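Local coordinates for protein methyl-coenzyme M reductase subunit beta (Methanosarcina barkeri, PDB 1E6Y) that forms part of the coenzyme F430-dependent complex that cleaves methyl-coenzyme M with coenzyme B, giving methane and the mixed heterodisulfide in the last step of methanogenesis, at residues Asn245-Leu248 with Tyr249-Lys253; Leu235-Tyr239 with Gln240-Ala244; Ser267-Arg270 with Arg271-Ala275; Ser16-Asp19 with Ile20-Ala24; Arg380-Arg383 with Gly384-Pro388. All blocks are in the same frame, centred on the assembly; numbering follows the deposited sequence.

Contact 1 (Asn245-Leu248 with Tyr249-Lys253)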
# COMPACT_ATOMS: atom_id res chain seq x y z
N ASN E 245 -34.45 24.55 14.78
CA ASN E 245 -35.07 25.38 15.81
C ASN E 245 -34.26 26.62 16.15
O ASN E 245 -34.50 27.27 17.18
CB ASN E 245 -35.33 24.56 17.08
CG ASN E 245 -36.29 23.41 16.85
OD1 ASN E 245 -37.03 23.40 15.86
ND2 ASN E 245 -36.27 22.43 17.74
N ASN E 246 -33.38 27.01 15.24
CA ASN E 246 -32.52 28.18 15.40
C ASN E 246 -31.62 28.09 16.63
O ASN E 246 -31.07 29.10 17.08
CB ASN E 246 -33.36 29.47 15.47
CG ASN E 246 -32.78 30.60 14.65
OD1 ASN E 246 -32.01 30.38 13.71
ND2 ASN E 246 -33.16 31.83 14.98
N LEU E 247 -31.45 26.88 17.15
CA LEU E 247 -30.68 26.67 18.38
C LEU E 247 -29.22 27.07 18.19
O LEU E 247 -28.68 27.85 18.97
CB LEU E 247 -30.77 25.20 18.81
CG LEU E 247 -30.20 24.87 20.19
CD1 LEU E 247 -30.97 25.63 21.26
CD2 LEU E 247 -30.29 23.37 20.44
N LEU E 248 -28.61 26.58 17.11
CA LEU E 248 -27.23 26.91 16.78
C LEU E 248 -27.05 28.42 16.63
O LEU E 248 -26.19 29.02 17.28
CB LEU E 248 -26.81 26.21 15.49
CG LEU E 248 -25.45 26.61 14.89
CD1 LEU E 248 -24.31 26.20 15.81
CD2 LEU E 248 -25.30 25.96 13.53
N TYR E 249 -27.90 29.03 15.81
CA TYR E 249 -27.84 30.47 15.56
C TYR E 249 -28.02 31.28 16.85
O TYR E 249 -27.29 32.25 17.08
CB TYR E 249 -28.91 30.87 14.54
CG TYR E 249 -28.91 32.34 14.21
CD1 TYR E 249 -28.11 32.84 13.19
CD2 TYR E 249 -29.67 33.24 14.95
CE1 TYR E 249 -28.06 34.21 12.92
CE2 TYR E 249 -29.63 34.60 14.69
CZ TYR E 249 -28.82 35.08 13.67
OH TYR E 249 -28.78 36.43 13.41
N ASP E 250 -29.01 30.91 17.65
CA ASP E 250 -29.33 31.64 18.87
C ASP E 250 -28.24 31.54 19.92
O ASP E 250 -27.92 32.52 20.60
CB ASP E 250 -30.66 31.15 19.46
CG ASP E 250 -31.87 31.66 18.70
OD1 ASP E 250 -31.73 32.55 17.83
OD2 ASP E 250 -32.98 31.16 18.97
N ILE E 251 -27.66 30.34 20.06
CA ILE E 251 -26.58 30.13 21.02
C ILE E 251 -25.35 30.94 20.62
O ILE E 251 -24.74 31.60 21.47
CB ILE E 251 -26.23 28.63 21.15
CG1 ILE E 251 -27.39 27.89 21.83
CG2 ILE E 251 -24.94 28.45 21.96
CD1 ILE E 251 -27.20 26.39 21.93
N VAL E 252 -25.06 30.97 19.32
CA VAL E 252 -23.94 31.76 18.81
C VAL E 252 -24.20 33.25 19.04
O VAL E 252 -23.34 33.96 19.56
CB VAL E 252 -23.71 31.50 17.30
CG1 VAL E 252 -22.68 32.47 16.74
CG2 VAL E 252 -23.24 30.07 17.10
N LYS E 253 -25.42 33.70 18.74
CA LYS E 253 -25.75 35.11 18.86
C LYS E 253 -25.66 35.63 20.29
O LYS E 253 -25.11 36.71 20.52
CB LYS E 253 -27.15 35.37 18.30
CG LYS E 253 -27.50 36.85 18.20
CD LYS E 253 -28.86 37.04 17.56
CE LYS E 253 -29.40 38.44 17.82
NZ LYS E 253 -28.54 39.48 17.19
O HOH W 1 -33.45 28.42 19.35
O HOH W 2 -35.09 31.80 17.32
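Asn246 meets Tyr249 and Asp250 in the first turn of helix 247-255. It stands at the N-cap position, but its side chain makes no capping bond. Instead its OD1 accepts from Asn243 ND2, while Asn243 OD1 takes the N-H of Tyr249.

The backbone bonds are regular helical ones. Asn246 O accepts from Asp250 N at 2.8 Å. Leu247 O takes Ile251 N in the same way, and Leu248 O takes Val252 N.

The Asn246 amide is nearly parallel to the Tyr249 ring, with 3° between the planes, and is set beside the base of the ring. The two side chains run side by side. OD1 of Asn246 comes within 3.2 Å of Tyr249 CB. On the apolar side, Leu247 CG touches Ile251 CD1 at 3.8 Å. Leu247 holds CG anti to its backbone N (chi1 -171°), which brings the branch alongside Ile251. Leu248 and Val252 pack against helix 296-318, and Tyr249 and Val252 reach the gamma subunit.

The carboxylate of Asp250 is reached through water. Asn246 ND2 is 3.3 Å from Asp250 OD1, but the angle is poor for a bond. The carboxylate at this helix start is probably favoured by the helix dipole. Putting an alanine at Asn246 would probably leave Asn243 ND2 without this acceptor and open a gap beside the Tyr249 ring.

Two waters donate to Asp250 OD2. One bridges to Asn245 O, 2.7 Å from that oxygen, and the other accepts from Asn246 ND2 at 3.0 Å.

Contact 2 (Leu235-Tyr239 with Gln240-Ala244)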
# COMPACT_ATOMS: atom_id res chain seq x y z
N LEU E 235 -30.80 13.49 14.19
CA LEU E 235 -30.88 14.56 15.19
C LEU E 235 -29.62 15.42 15.15
O LEU E 235 -29.70 16.65 15.18
CB LEU E 235 -31.08 13.98 16.59
CG LEU E 235 -32.49 13.47 16.92
CD1 LEU E 235 -32.45 12.68 18.21
CD2 LEU E 235 -33.45 14.64 17.03
N GLY E 236 -28.47 14.78 14.98
CA GLY E 236 -27.22 15.50 14.80
C GLY E 236 -27.21 16.35 13.54
O GLY E 236 -26.90 17.54 13.60
N LEU E 237 -27.58 15.75 12.42
CA LEU E 237 -27.68 16.47 11.15
C LEU E 237 -28.62 17.67 11.25
O LEU E 237 -28.27 18.78 10.86
CB LEU E 237 -28.15 15.53 10.03
CG LEU E 237 -28.42 16.17 8.66
CD1 LEU E 237 -27.15 16.77 8.09
CD2 LEU E 237 -28.97 15.12 7.72
N ALA E 238 -29.82 17.44 11.79
CA ALA E 238 -30.83 18.50 11.89
C ALA E 238 -30.36 19.66 12.76
O ALA E 238 -30.40 20.82 12.35
CB ALA E 238 -32.13 17.92 12.44
N TYR E 239 -29.86 19.34 13.96
CA TYR E 239 -29.51 20.35 14.94
C TYR E 239 -28.15 21.00 14.69
O TYR E 239 -28.05 22.23 14.62
CB TYR E 239 -29.57 19.76 16.35
CG TYR E 239 -30.98 19.66 16.89
CD1 TYR E 239 -31.73 18.51 16.71
CD2 TYR E 239 -31.58 20.75 17.52
CE1 TYR E 239 -33.06 18.43 17.15
CE2 TYR E 239 -32.90 20.69 17.96
CZ TYR E 239 -33.63 19.53 17.78
OH TYR E 239 -34.95 19.48 18.19
N GLN E 240 -27.10 20.19 14.55
CA GLN E 240 -25.78 20.73 14.29
C GLN E 240 -25.63 21.22 12.85
O GLN E 240 -25.11 22.32 12.61
CB GLN E 240 -24.69 19.69 14.58
CG GLN E 240 -23.28 20.26 14.54
CD GLN E 240 -22.21 19.18 14.60
OE1 GLN E 240 -22.20 18.26 13.79
NE2 GLN E 240 -21.30 19.31 15.56
N GLY E 241 -26.11 20.43 11.90
CA GLY E 241 -25.88 20.74 10.50
C GLY E 241 -26.82 21.77 9.91
O GLY E 241 -26.40 22.62 9.12
N LEU E 242 -28.10 21.70 10.27
CA LEU E 242 -29.13 22.46 9.58
C LEU E 242 -29.84 23.47 10.47
O LEU E 242 -30.94 23.93 10.15
CB LEU E 242 -30.14 21.50 8.94
CG LEU E 242 -29.55 20.49 7.95
CD1 LEU E 242 -30.64 19.57 7.41
CD2 LEU E 242 -28.86 21.23 6.80
N ASN E 243 -29.20 23.83 11.59
CA ASN E 243 -29.66 24.90 12.47
C ASN E 243 -31.12 24.70 12.89
O ASN E 243 -31.93 25.63 12.86
CB ASN E 243 -29.48 26.26 11.78
CG ASN E 243 -29.75 27.44 12.70
OD1 ASN E 243 -29.58 27.35 13.92
ND2 ASN E 243 -30.15 28.56 12.12
N ALA E 244 -31.44 23.47 13.30
CA ALA E 244 -32.80 23.13 13.73
C ALA E 244 -33.25 24.00 14.90
O ALA E 244 -32.48 24.23 15.85
CB ALA E 244 -32.88 21.66 14.11
O HOH W 3 -24.04 17.98 11.82
O HOH W 4 -29.63 24.19 15.81
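Tyr239 and Ala244 make a CH-pi contact where helix 228-241 ends. Ala244 CB lies over one face of the ring, 3.9 Å from the Tyr239 ring centroid and 15° off the ring normal. Tyr239 sets CG opposite its carbonyl carbon (chi1 -79°), which lays one ring face against Ala244 CB. Ala238 CB also touches Ala244 CB, at 4.2 Å.

The backbone puts Ala244 there. Its N-H reaches back six residues to Ala238 O, at 3.0 Å and with a bent angle of 137°. The same oxygen accepts a weak bond from Leu242 N. A water donates to Tyr239 O at 2.8 Å and also to Ala244 O, so it ties the two ends of the turn together.

One step back, the helix widens into a pi-type turn at 237-239. Gly236 O takes Gln240 N at 2.8 Å and, weakly, Gly241 N. Leu237 O takes Gly241 N and Leu242 N, both weakly. Gln240 reaches out with an extended chain. Its OE1 accepts from a second water at 2.7 Å, and its NE2 donates to Ala304 O and Phe385 O.

A serine at Tyr239 would probably strip Ala244 CB of its ring face and open a gap toward Val4 and Val305.

Most of the helix end is buried. Tyr239 touches Val4 of strand 3-7 and Val305 of helix 296-318. Leu242 rests on Ile6 of the same strand, and Leu237 meets helix 204-221.

Contact 3 (Ser267-Arg270 with Arg271-Ala275)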
# COMPACT_ATOMS: atom_id res chain seq x y z
N SER E 267 -25.08 28.27 28.05
CA SER E 267 -26.20 28.31 27.12
C SER E 267 -26.74 26.91 26.82
O SER E 267 -27.95 26.70 26.81
CB SER E 267 -25.77 28.97 25.80
OG SER E 267 -25.48 30.34 26.00
N VAL E 268 -25.83 25.98 26.55
CA VAL E 268 -26.21 24.62 26.16
C VAL E 268 -26.90 23.89 27.31
O VAL E 268 -27.95 23.28 27.11
CB VAL E 268 -24.97 23.81 25.69
CG1 VAL E 268 -25.32 22.33 25.53
CG2 VAL E 268 -24.46 24.36 24.37
N VAL E 269 -26.35 24.01 28.52
CA VAL E 269 -26.92 23.33 29.67
C VAL E 269 -28.26 23.94 30.08
O VAL E 269 -29.23 23.22 30.30
CB VAL E 269 -25.95 23.34 30.88
CG1 VAL E 269 -26.54 22.56 32.04
CG2 VAL E 269 -24.61 22.72 30.48
N ARG E 270 -28.33 25.27 30.07
CA ARG E 270 -29.56 25.99 30.43
C ARG E 270 -30.70 25.56 29.51
O ARG E 270 -31.75 25.10 29.95
CB ARG E 270 -29.37 27.50 30.31
CG ARG E 270 -30.63 28.28 30.69
CD ARG E 270 -30.53 29.76 30.41
NE ARG E 270 -30.51 30.16 29.01
CZ ARG E 270 -29.46 30.68 28.37
NH1 ARG E 270 -28.33 30.86 29.03
NH2 ARG E 270 -29.55 31.03 27.09
N ARG E 271 -30.42 25.63 28.20
CA ARG E 271 -31.44 25.24 27.22
C ARG E 271 -31.84 23.79 27.25
O ARG E 271 -33.01 23.43 27.08
CB ARG E 271 -30.93 25.64 25.82
CG ARG E 271 -30.91 27.16 25.67
CD ARG E 271 -30.08 27.54 24.47
NE ARG E 271 -29.95 28.95 24.15
CZ ARG E 271 -30.83 29.74 23.56
NH1 ARG E 271 -30.59 31.01 23.29
NH2 ARG E 271 -32.02 29.24 23.23
N ALA E 272 -30.87 22.91 27.54
CA ALA E 272 -31.16 21.49 27.65
C ALA E 272 -32.07 21.19 28.85
O ALA E 272 -32.94 20.33 28.78
CB ALA E 272 -29.86 20.69 27.78
N ILE E 273 -31.87 21.94 29.94
CA ILE E 273 -32.70 21.80 31.13
C ILE E 273 -34.11 22.36 30.89
O ILE E 273 -35.10 21.71 31.23
CB ILE E 273 -32.07 22.53 32.35
CG1 ILE E 273 -30.80 21.79 32.79
CG2 ILE E 273 -33.06 22.60 33.51
CD1 ILE E 273 -29.95 22.56 33.77
N GLU E 274 -34.18 23.51 30.24
CA GLU E 274 -35.47 24.13 29.90
C GLU E 274 -36.31 23.23 29.00
O GLU E 274 -37.52 23.16 29.15
CB GLU E 274 -35.24 25.48 29.22
CG GLU E 274 -34.80 26.59 30.17
CD GLU E 274 -34.27 27.82 29.44
OE1 GLU E 274 -34.03 27.75 28.22
OE2 GLU E 274 -34.06 28.86 30.11
N ALA E 275 -35.64 22.52 28.10
CA ALA E 275 -36.33 21.63 27.16
C ALA E 275 -36.70 20.28 27.78
O ALA E 275 -37.40 19.48 27.16
CB ALA E 275 -35.47 21.43 25.92
O HOH W 5 -32.85 30.65 26.70
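Arg270 and Glu274 lie side by side, one turn apart on helix 261-274. Arg270 has CG anti to its backbone N (chi1 -179°) and then bends at chi3 (69°). The bend turns the guanidinium so that Glu274 OE2 lies at its edge, near its plane. The salt bridge is long, with Arg270 NE 3.9 Å from Glu274 OE2. Closer contact comes from the aliphatic part, as Arg270 CG is 3.5 Å from the same oxygen. A water joins Arg270 NE and Glu274 OE1 by weak bonds.

Arg271 runs extended from CG to NE. Its CG passes 3.2 Å from Ser267 O, the oxygen that also accepts Arg271 N at 3.0 Å. The two guanidinium planes are 54° apart, with Arg270 NH2 3.6 Å from Arg271 NE. Both groups gather round Glu254, Arg270 bridging to OE1 and Arg271 to OE2. Ser267 OG also bonds to OE1.

On the apolar side, Val269 CG1 meets Ile273 CD1 at 3.8 Å.

This is typical of an amphipathic helix with i to i+4 pairing. The charged ends meet Glu254 of helix 247-255, while the Val269 and Ile273 side packs on helix 323-339, strand 278-283 and Tyr2 of the gamma subunit.

Contact 4 (Ser16-Asp19 with Ile20-Ala24)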
# COMPACT_ATOMS: atom_id res chain seq x y z
N SER E 16 -41.23 24.79 8.74
CA SER E 16 -41.61 24.29 10.06
C SER E 16 -42.00 22.82 10.00
O SER E 16 -42.33 22.30 8.94
CB SER E 16 -42.77 25.10 10.62
OG SER E 16 -42.42 26.46 10.75
N ASN E 17 -41.96 22.16 11.16
CA ASN E 17 -42.46 20.80 11.31
C ASN E 17 -41.87 19.83 10.29
O ASN E 17 -42.59 19.10 9.62
CB ASN E 17 -43.99 20.80 11.22
CG ASN E 17 -44.63 21.69 12.26
OD1 ASN E 17 -44.39 21.53 13.46
ND2 ASN E 17 -45.39 22.68 11.82
N VAL E 18 -40.55 19.89 10.15
CA VAL E 18 -39.81 18.97 9.30
C VAL E 18 -39.44 17.72 10.08
O VAL E 18 -38.74 17.78 11.09
CB VAL E 18 -38.52 19.64 8.75
CG1 VAL E 18 -37.77 18.67 7.85
CG2 VAL E 18 -38.87 20.91 7.98
N ASP E 19 -39.94 16.57 9.62
CA ASP E 19 -39.59 15.29 10.21
C ASP E 19 -38.12 15.01 9.90
O ASP E 19 -37.70 15.10 8.75
CB ASP E 19 -40.46 14.18 9.62
CG ASP E 19 -40.42 12.90 10.43
OD1 ASP E 19 -39.33 12.30 10.55
OD2 ASP E 19 -41.48 12.47 10.93
N ILE E 20 -37.34 14.66 10.92
CA ILE E 20 -35.91 14.44 10.73
C ILE E 20 -35.61 13.27 9.79
O ILE E 20 -34.56 13.25 9.14
CB ILE E 20 -35.17 14.24 12.08
CG1 ILE E 20 -35.65 12.96 12.77
CG2 ILE E 20 -35.38 15.45 12.98
CD1 ILE E 20 -34.80 12.56 13.94
N MET E 21 -36.56 12.35 9.66
CA MET E 21 -36.42 11.24 8.72
C MET E 21 -36.39 11.70 7.27
O MET E 21 -35.79 11.05 6.42
CB MET E 21 -37.57 10.24 8.91
CG MET E 21 -37.51 9.47 10.21
SD MET E 21 -36.06 8.41 10.31
CE MET E 21 -35.73 8.47 12.07
N SER E 22 -37.05 12.83 6.99
CA SER E 22 -37.07 13.38 5.65
C SER E 22 -35.73 14.03 5.30
O SER E 22 -35.49 14.39 4.15
CB SER E 22 -38.19 14.41 5.52
OG SER E 22 -37.87 15.60 6.22
N LEU E 23 -34.88 14.20 6.31
CA LEU E 23 -33.56 14.79 6.14
C LEU E 23 -32.48 13.74 5.85
O LEU E 23 -31.33 14.09 5.59
CB LEU E 23 -33.17 15.59 7.39
CG LEU E 23 -34.10 16.74 7.78
CD1 LEU E 23 -33.61 17.39 9.07
CD2 LEU E 23 -34.15 17.77 6.65
N ALA E 24 -32.85 12.46 5.93
CA ALA E 24 -31.92 11.37 5.66
C ALA E 24 -31.40 11.46 4.23
O ALA E 24 -32.17 11.69 3.29
CB ALA E 24 -32.60 10.03 5.87
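An Asx turn on Asp19, reaching Met21, takes the chain from strand 13-19 into the 3-10 segment 20-23. Asp19 OD1 accepts from Met21 N at 2.9 Å, using its anti lone pair, the one away from the other oxygen. The N-H...O angle is 155°. Asp19 holds CG opposite its backbone N (chi1 -165°), which lets the carboxylate fold forward over the turn. Met21 CB also packs against OD1, at 3.2 Å.

Asp19 O is gripped twice by Ser22. Ser22 OG donates at 2.6 Å, in the carbonyl plane. Ser22 N donates at 2.9 Å from well above that plane, closing a beta turn. The two donors therefore approach from different directions. The hydroxyl can reach because OG sits between the backbone N and the carbonyl carbon (chi1 72°).

The strand pairs with strand 3-7 in a two-stranded antiparallel sheet near the N-terminus. Asn17 and Val18 both face Val4, forming a G1 beta bulge just before the turn.

Next to the polar turn, Val18 CG1 touches Leu23 CD2 at 3.9 Å, the two side chains crossing at about a right angle. Val18 CG1 is also 3.5 Å from Ser22 OG. Helix 228-241 packs against the 3-10 segment: Ile20 on Leu235, Met21 on Leu234 and Leu23 on Ala238.

Contact 5 (Arg380-Arg383 with Gly384-Pro388)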
# COMPACT_ATOMS: atom_id res chain seq x y z
N ARG E 380 -11.31 11.15 11.38
CA ARG E 380 -12.37 10.26 10.98
C ARG E 380 -13.25 9.78 12.14
O ARG E 380 -14.31 9.21 11.93
CB ARG E 380 -11.82 9.02 10.27
CG ARG E 380 -10.84 8.19 11.10
CD ARG E 380 -10.45 6.96 10.27
NE ARG E 380 -11.50 5.96 10.22
CZ ARG E 380 -11.38 4.75 9.73
NH1 ARG E 380 -12.38 3.88 9.74
NH2 ARG E 380 -10.21 4.35 9.19
N HIS E 381 -12.76 9.92 13.36
CA HIS E 381 -13.25 9.08 14.45
C HIS E 381 -14.67 9.36 14.90
O HIS E 381 -15.45 8.44 15.11
CB HIS E 381 -12.28 9.16 15.62
CG HIS E 381 -10.86 8.96 15.22
ND1 HIS E 381 -10.35 7.72 14.88
CD2 HIS E 381 -9.89 9.85 14.93
CE1 HIS E 381 -9.14 7.86 14.40
NE2 HIS E 381 -8.83 9.14 14.41
N SER E 382 -15.01 10.64 15.02
CA SER E 382 -16.38 11.03 15.36
C SER E 382 -17.32 10.78 14.18
O SER E 382 -16.92 10.89 13.02
CB SER E 382 -16.43 12.51 15.76
OG SER E 382 -17.76 12.91 16.04
N ARG E 383 -18.55 10.42 14.49
CA ARG E 383 -19.55 10.11 13.46
C ARG E 383 -20.15 11.35 12.82
O ARG E 383 -21.38 11.58 12.83
CB ARG E 383 -20.60 9.18 14.08
CG ARG E 383 -20.03 7.83 14.49
CD ARG E 383 -21.10 6.96 15.12
NE ARG E 383 -21.37 7.48 16.49
CZ ARG E 383 -22.24 6.84 17.26
NH1 ARG E 383 -22.40 7.38 18.48
NH2 ARG E 383 -22.94 5.78 16.91
N GLY E 384 -19.27 12.15 12.23
CA GLY E 384 -19.70 13.29 11.44
C GLY E 384 -19.87 14.58 12.20
O GLY E 384 -20.22 15.60 11.61
N PHE E 385 -19.57 14.57 13.50
CA PHE E 385 -19.88 15.73 14.35
C PHE E 385 -18.69 16.68 14.55
O PHE E 385 -18.84 17.74 15.16
CB PHE E 385 -20.39 15.26 15.72
CG PHE E 385 -21.60 14.37 15.64
CD1 PHE E 385 -21.59 13.10 16.22
CD2 PHE E 385 -22.74 14.78 14.96
CE1 PHE E 385 -22.69 12.25 16.11
CE2 PHE E 385 -23.85 13.94 14.85
CZ PHE E 385 -23.83 12.68 15.42
N ALA E 386 -17.54 16.32 13.99
CA ALA E 386 -16.32 17.10 14.19
C ALA E 386 -15.96 17.95 12.96
O ALA E 386 -15.73 19.15 13.07
CB ALA E 386 -15.16 16.18 14.56
N ILE E 387 -15.93 17.31 11.79
CA ILE E 387 -15.49 17.97 10.57
C ILE E 387 -16.32 19.19 10.13
O ILE E 387 -15.76 20.16 9.62
CB ILE E 387 -15.39 16.93 9.41
CG1 ILE E 387 -14.18 16.02 9.65
CG2 ILE E 387 -15.26 17.62 8.05
CD1 ILE E 387 -12.85 16.77 9.67
N PRO E 388 -17.65 19.18 10.37
CA PRO E 388 -18.42 20.39 10.08
C PRO E 388 -17.93 21.64 10.82
O PRO E 388 -17.90 22.73 10.25
CB PRO E 388 -19.84 20.00 10.50
CG PRO E 388 -19.89 18.54 10.24
CD PRO E 388 -18.53 18.04 10.67
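Arg383 O stands over the face of the Phe385 ring, 3.5 Å above its plane and over its centre. Two amides grip the same oxygen from outside: Gln233 NE2 of helix 228-241 and Gln216 NE2 of helix 204-221.

Arg383 is the centre of an inverse gamma turn. Gly384 N donates to Ser382 O at 2.8 Å, a weak bond with an angle of 149°. Gly384 then takes a positive phi of 90°, where a side chain would jam against Arg383 O.

Ser382 points toward the next residues. Its OG lies opposite its backbone N (chi1 178°) and touches Phe385 CB at 3.5 Å. Its CB meets Ala386 CB at 4.1 Å. The hydroxyl is bonded to Asp345 OD2, and Arg383 NE forms a salt bridge to Asp345 OD1. One carboxylate thus holds two successive residues of the turn, just ahead of helix 387-395.

All the residues in touch are buried. A carbonyl oxygen over a ring face is likely to be mildly unfavourable, as both carry negative charge density. The two glutamine N-H groups probably draw off some of the oxygen's charge and ease its close approach to the ring.

Contact 2 sits in the middle of the set. Its centre is about 11 Å from that of contact 1, 10 Å from contact 4 and 13 Å from contact 5. It touches all three: Leu248 CD2 lies 3.8 Å from Gln240 O, Leu237 CD2 lies 3.3 Å from Leu23 O, and Gly236 CA lies 3.7 Å from Phe385 CE2. Contact 3 reaches the group through contact 1, where Ile251 CG1 is 3.6 Å from Arg271 NE. Contacts 3 and 5 do not touch, with centres about 23 Å apart. All five lie away from the coenzyme-binding sites. A weak bond from His381 to Val377, which lines the coenzyme B pocket, links contact 5 to that site.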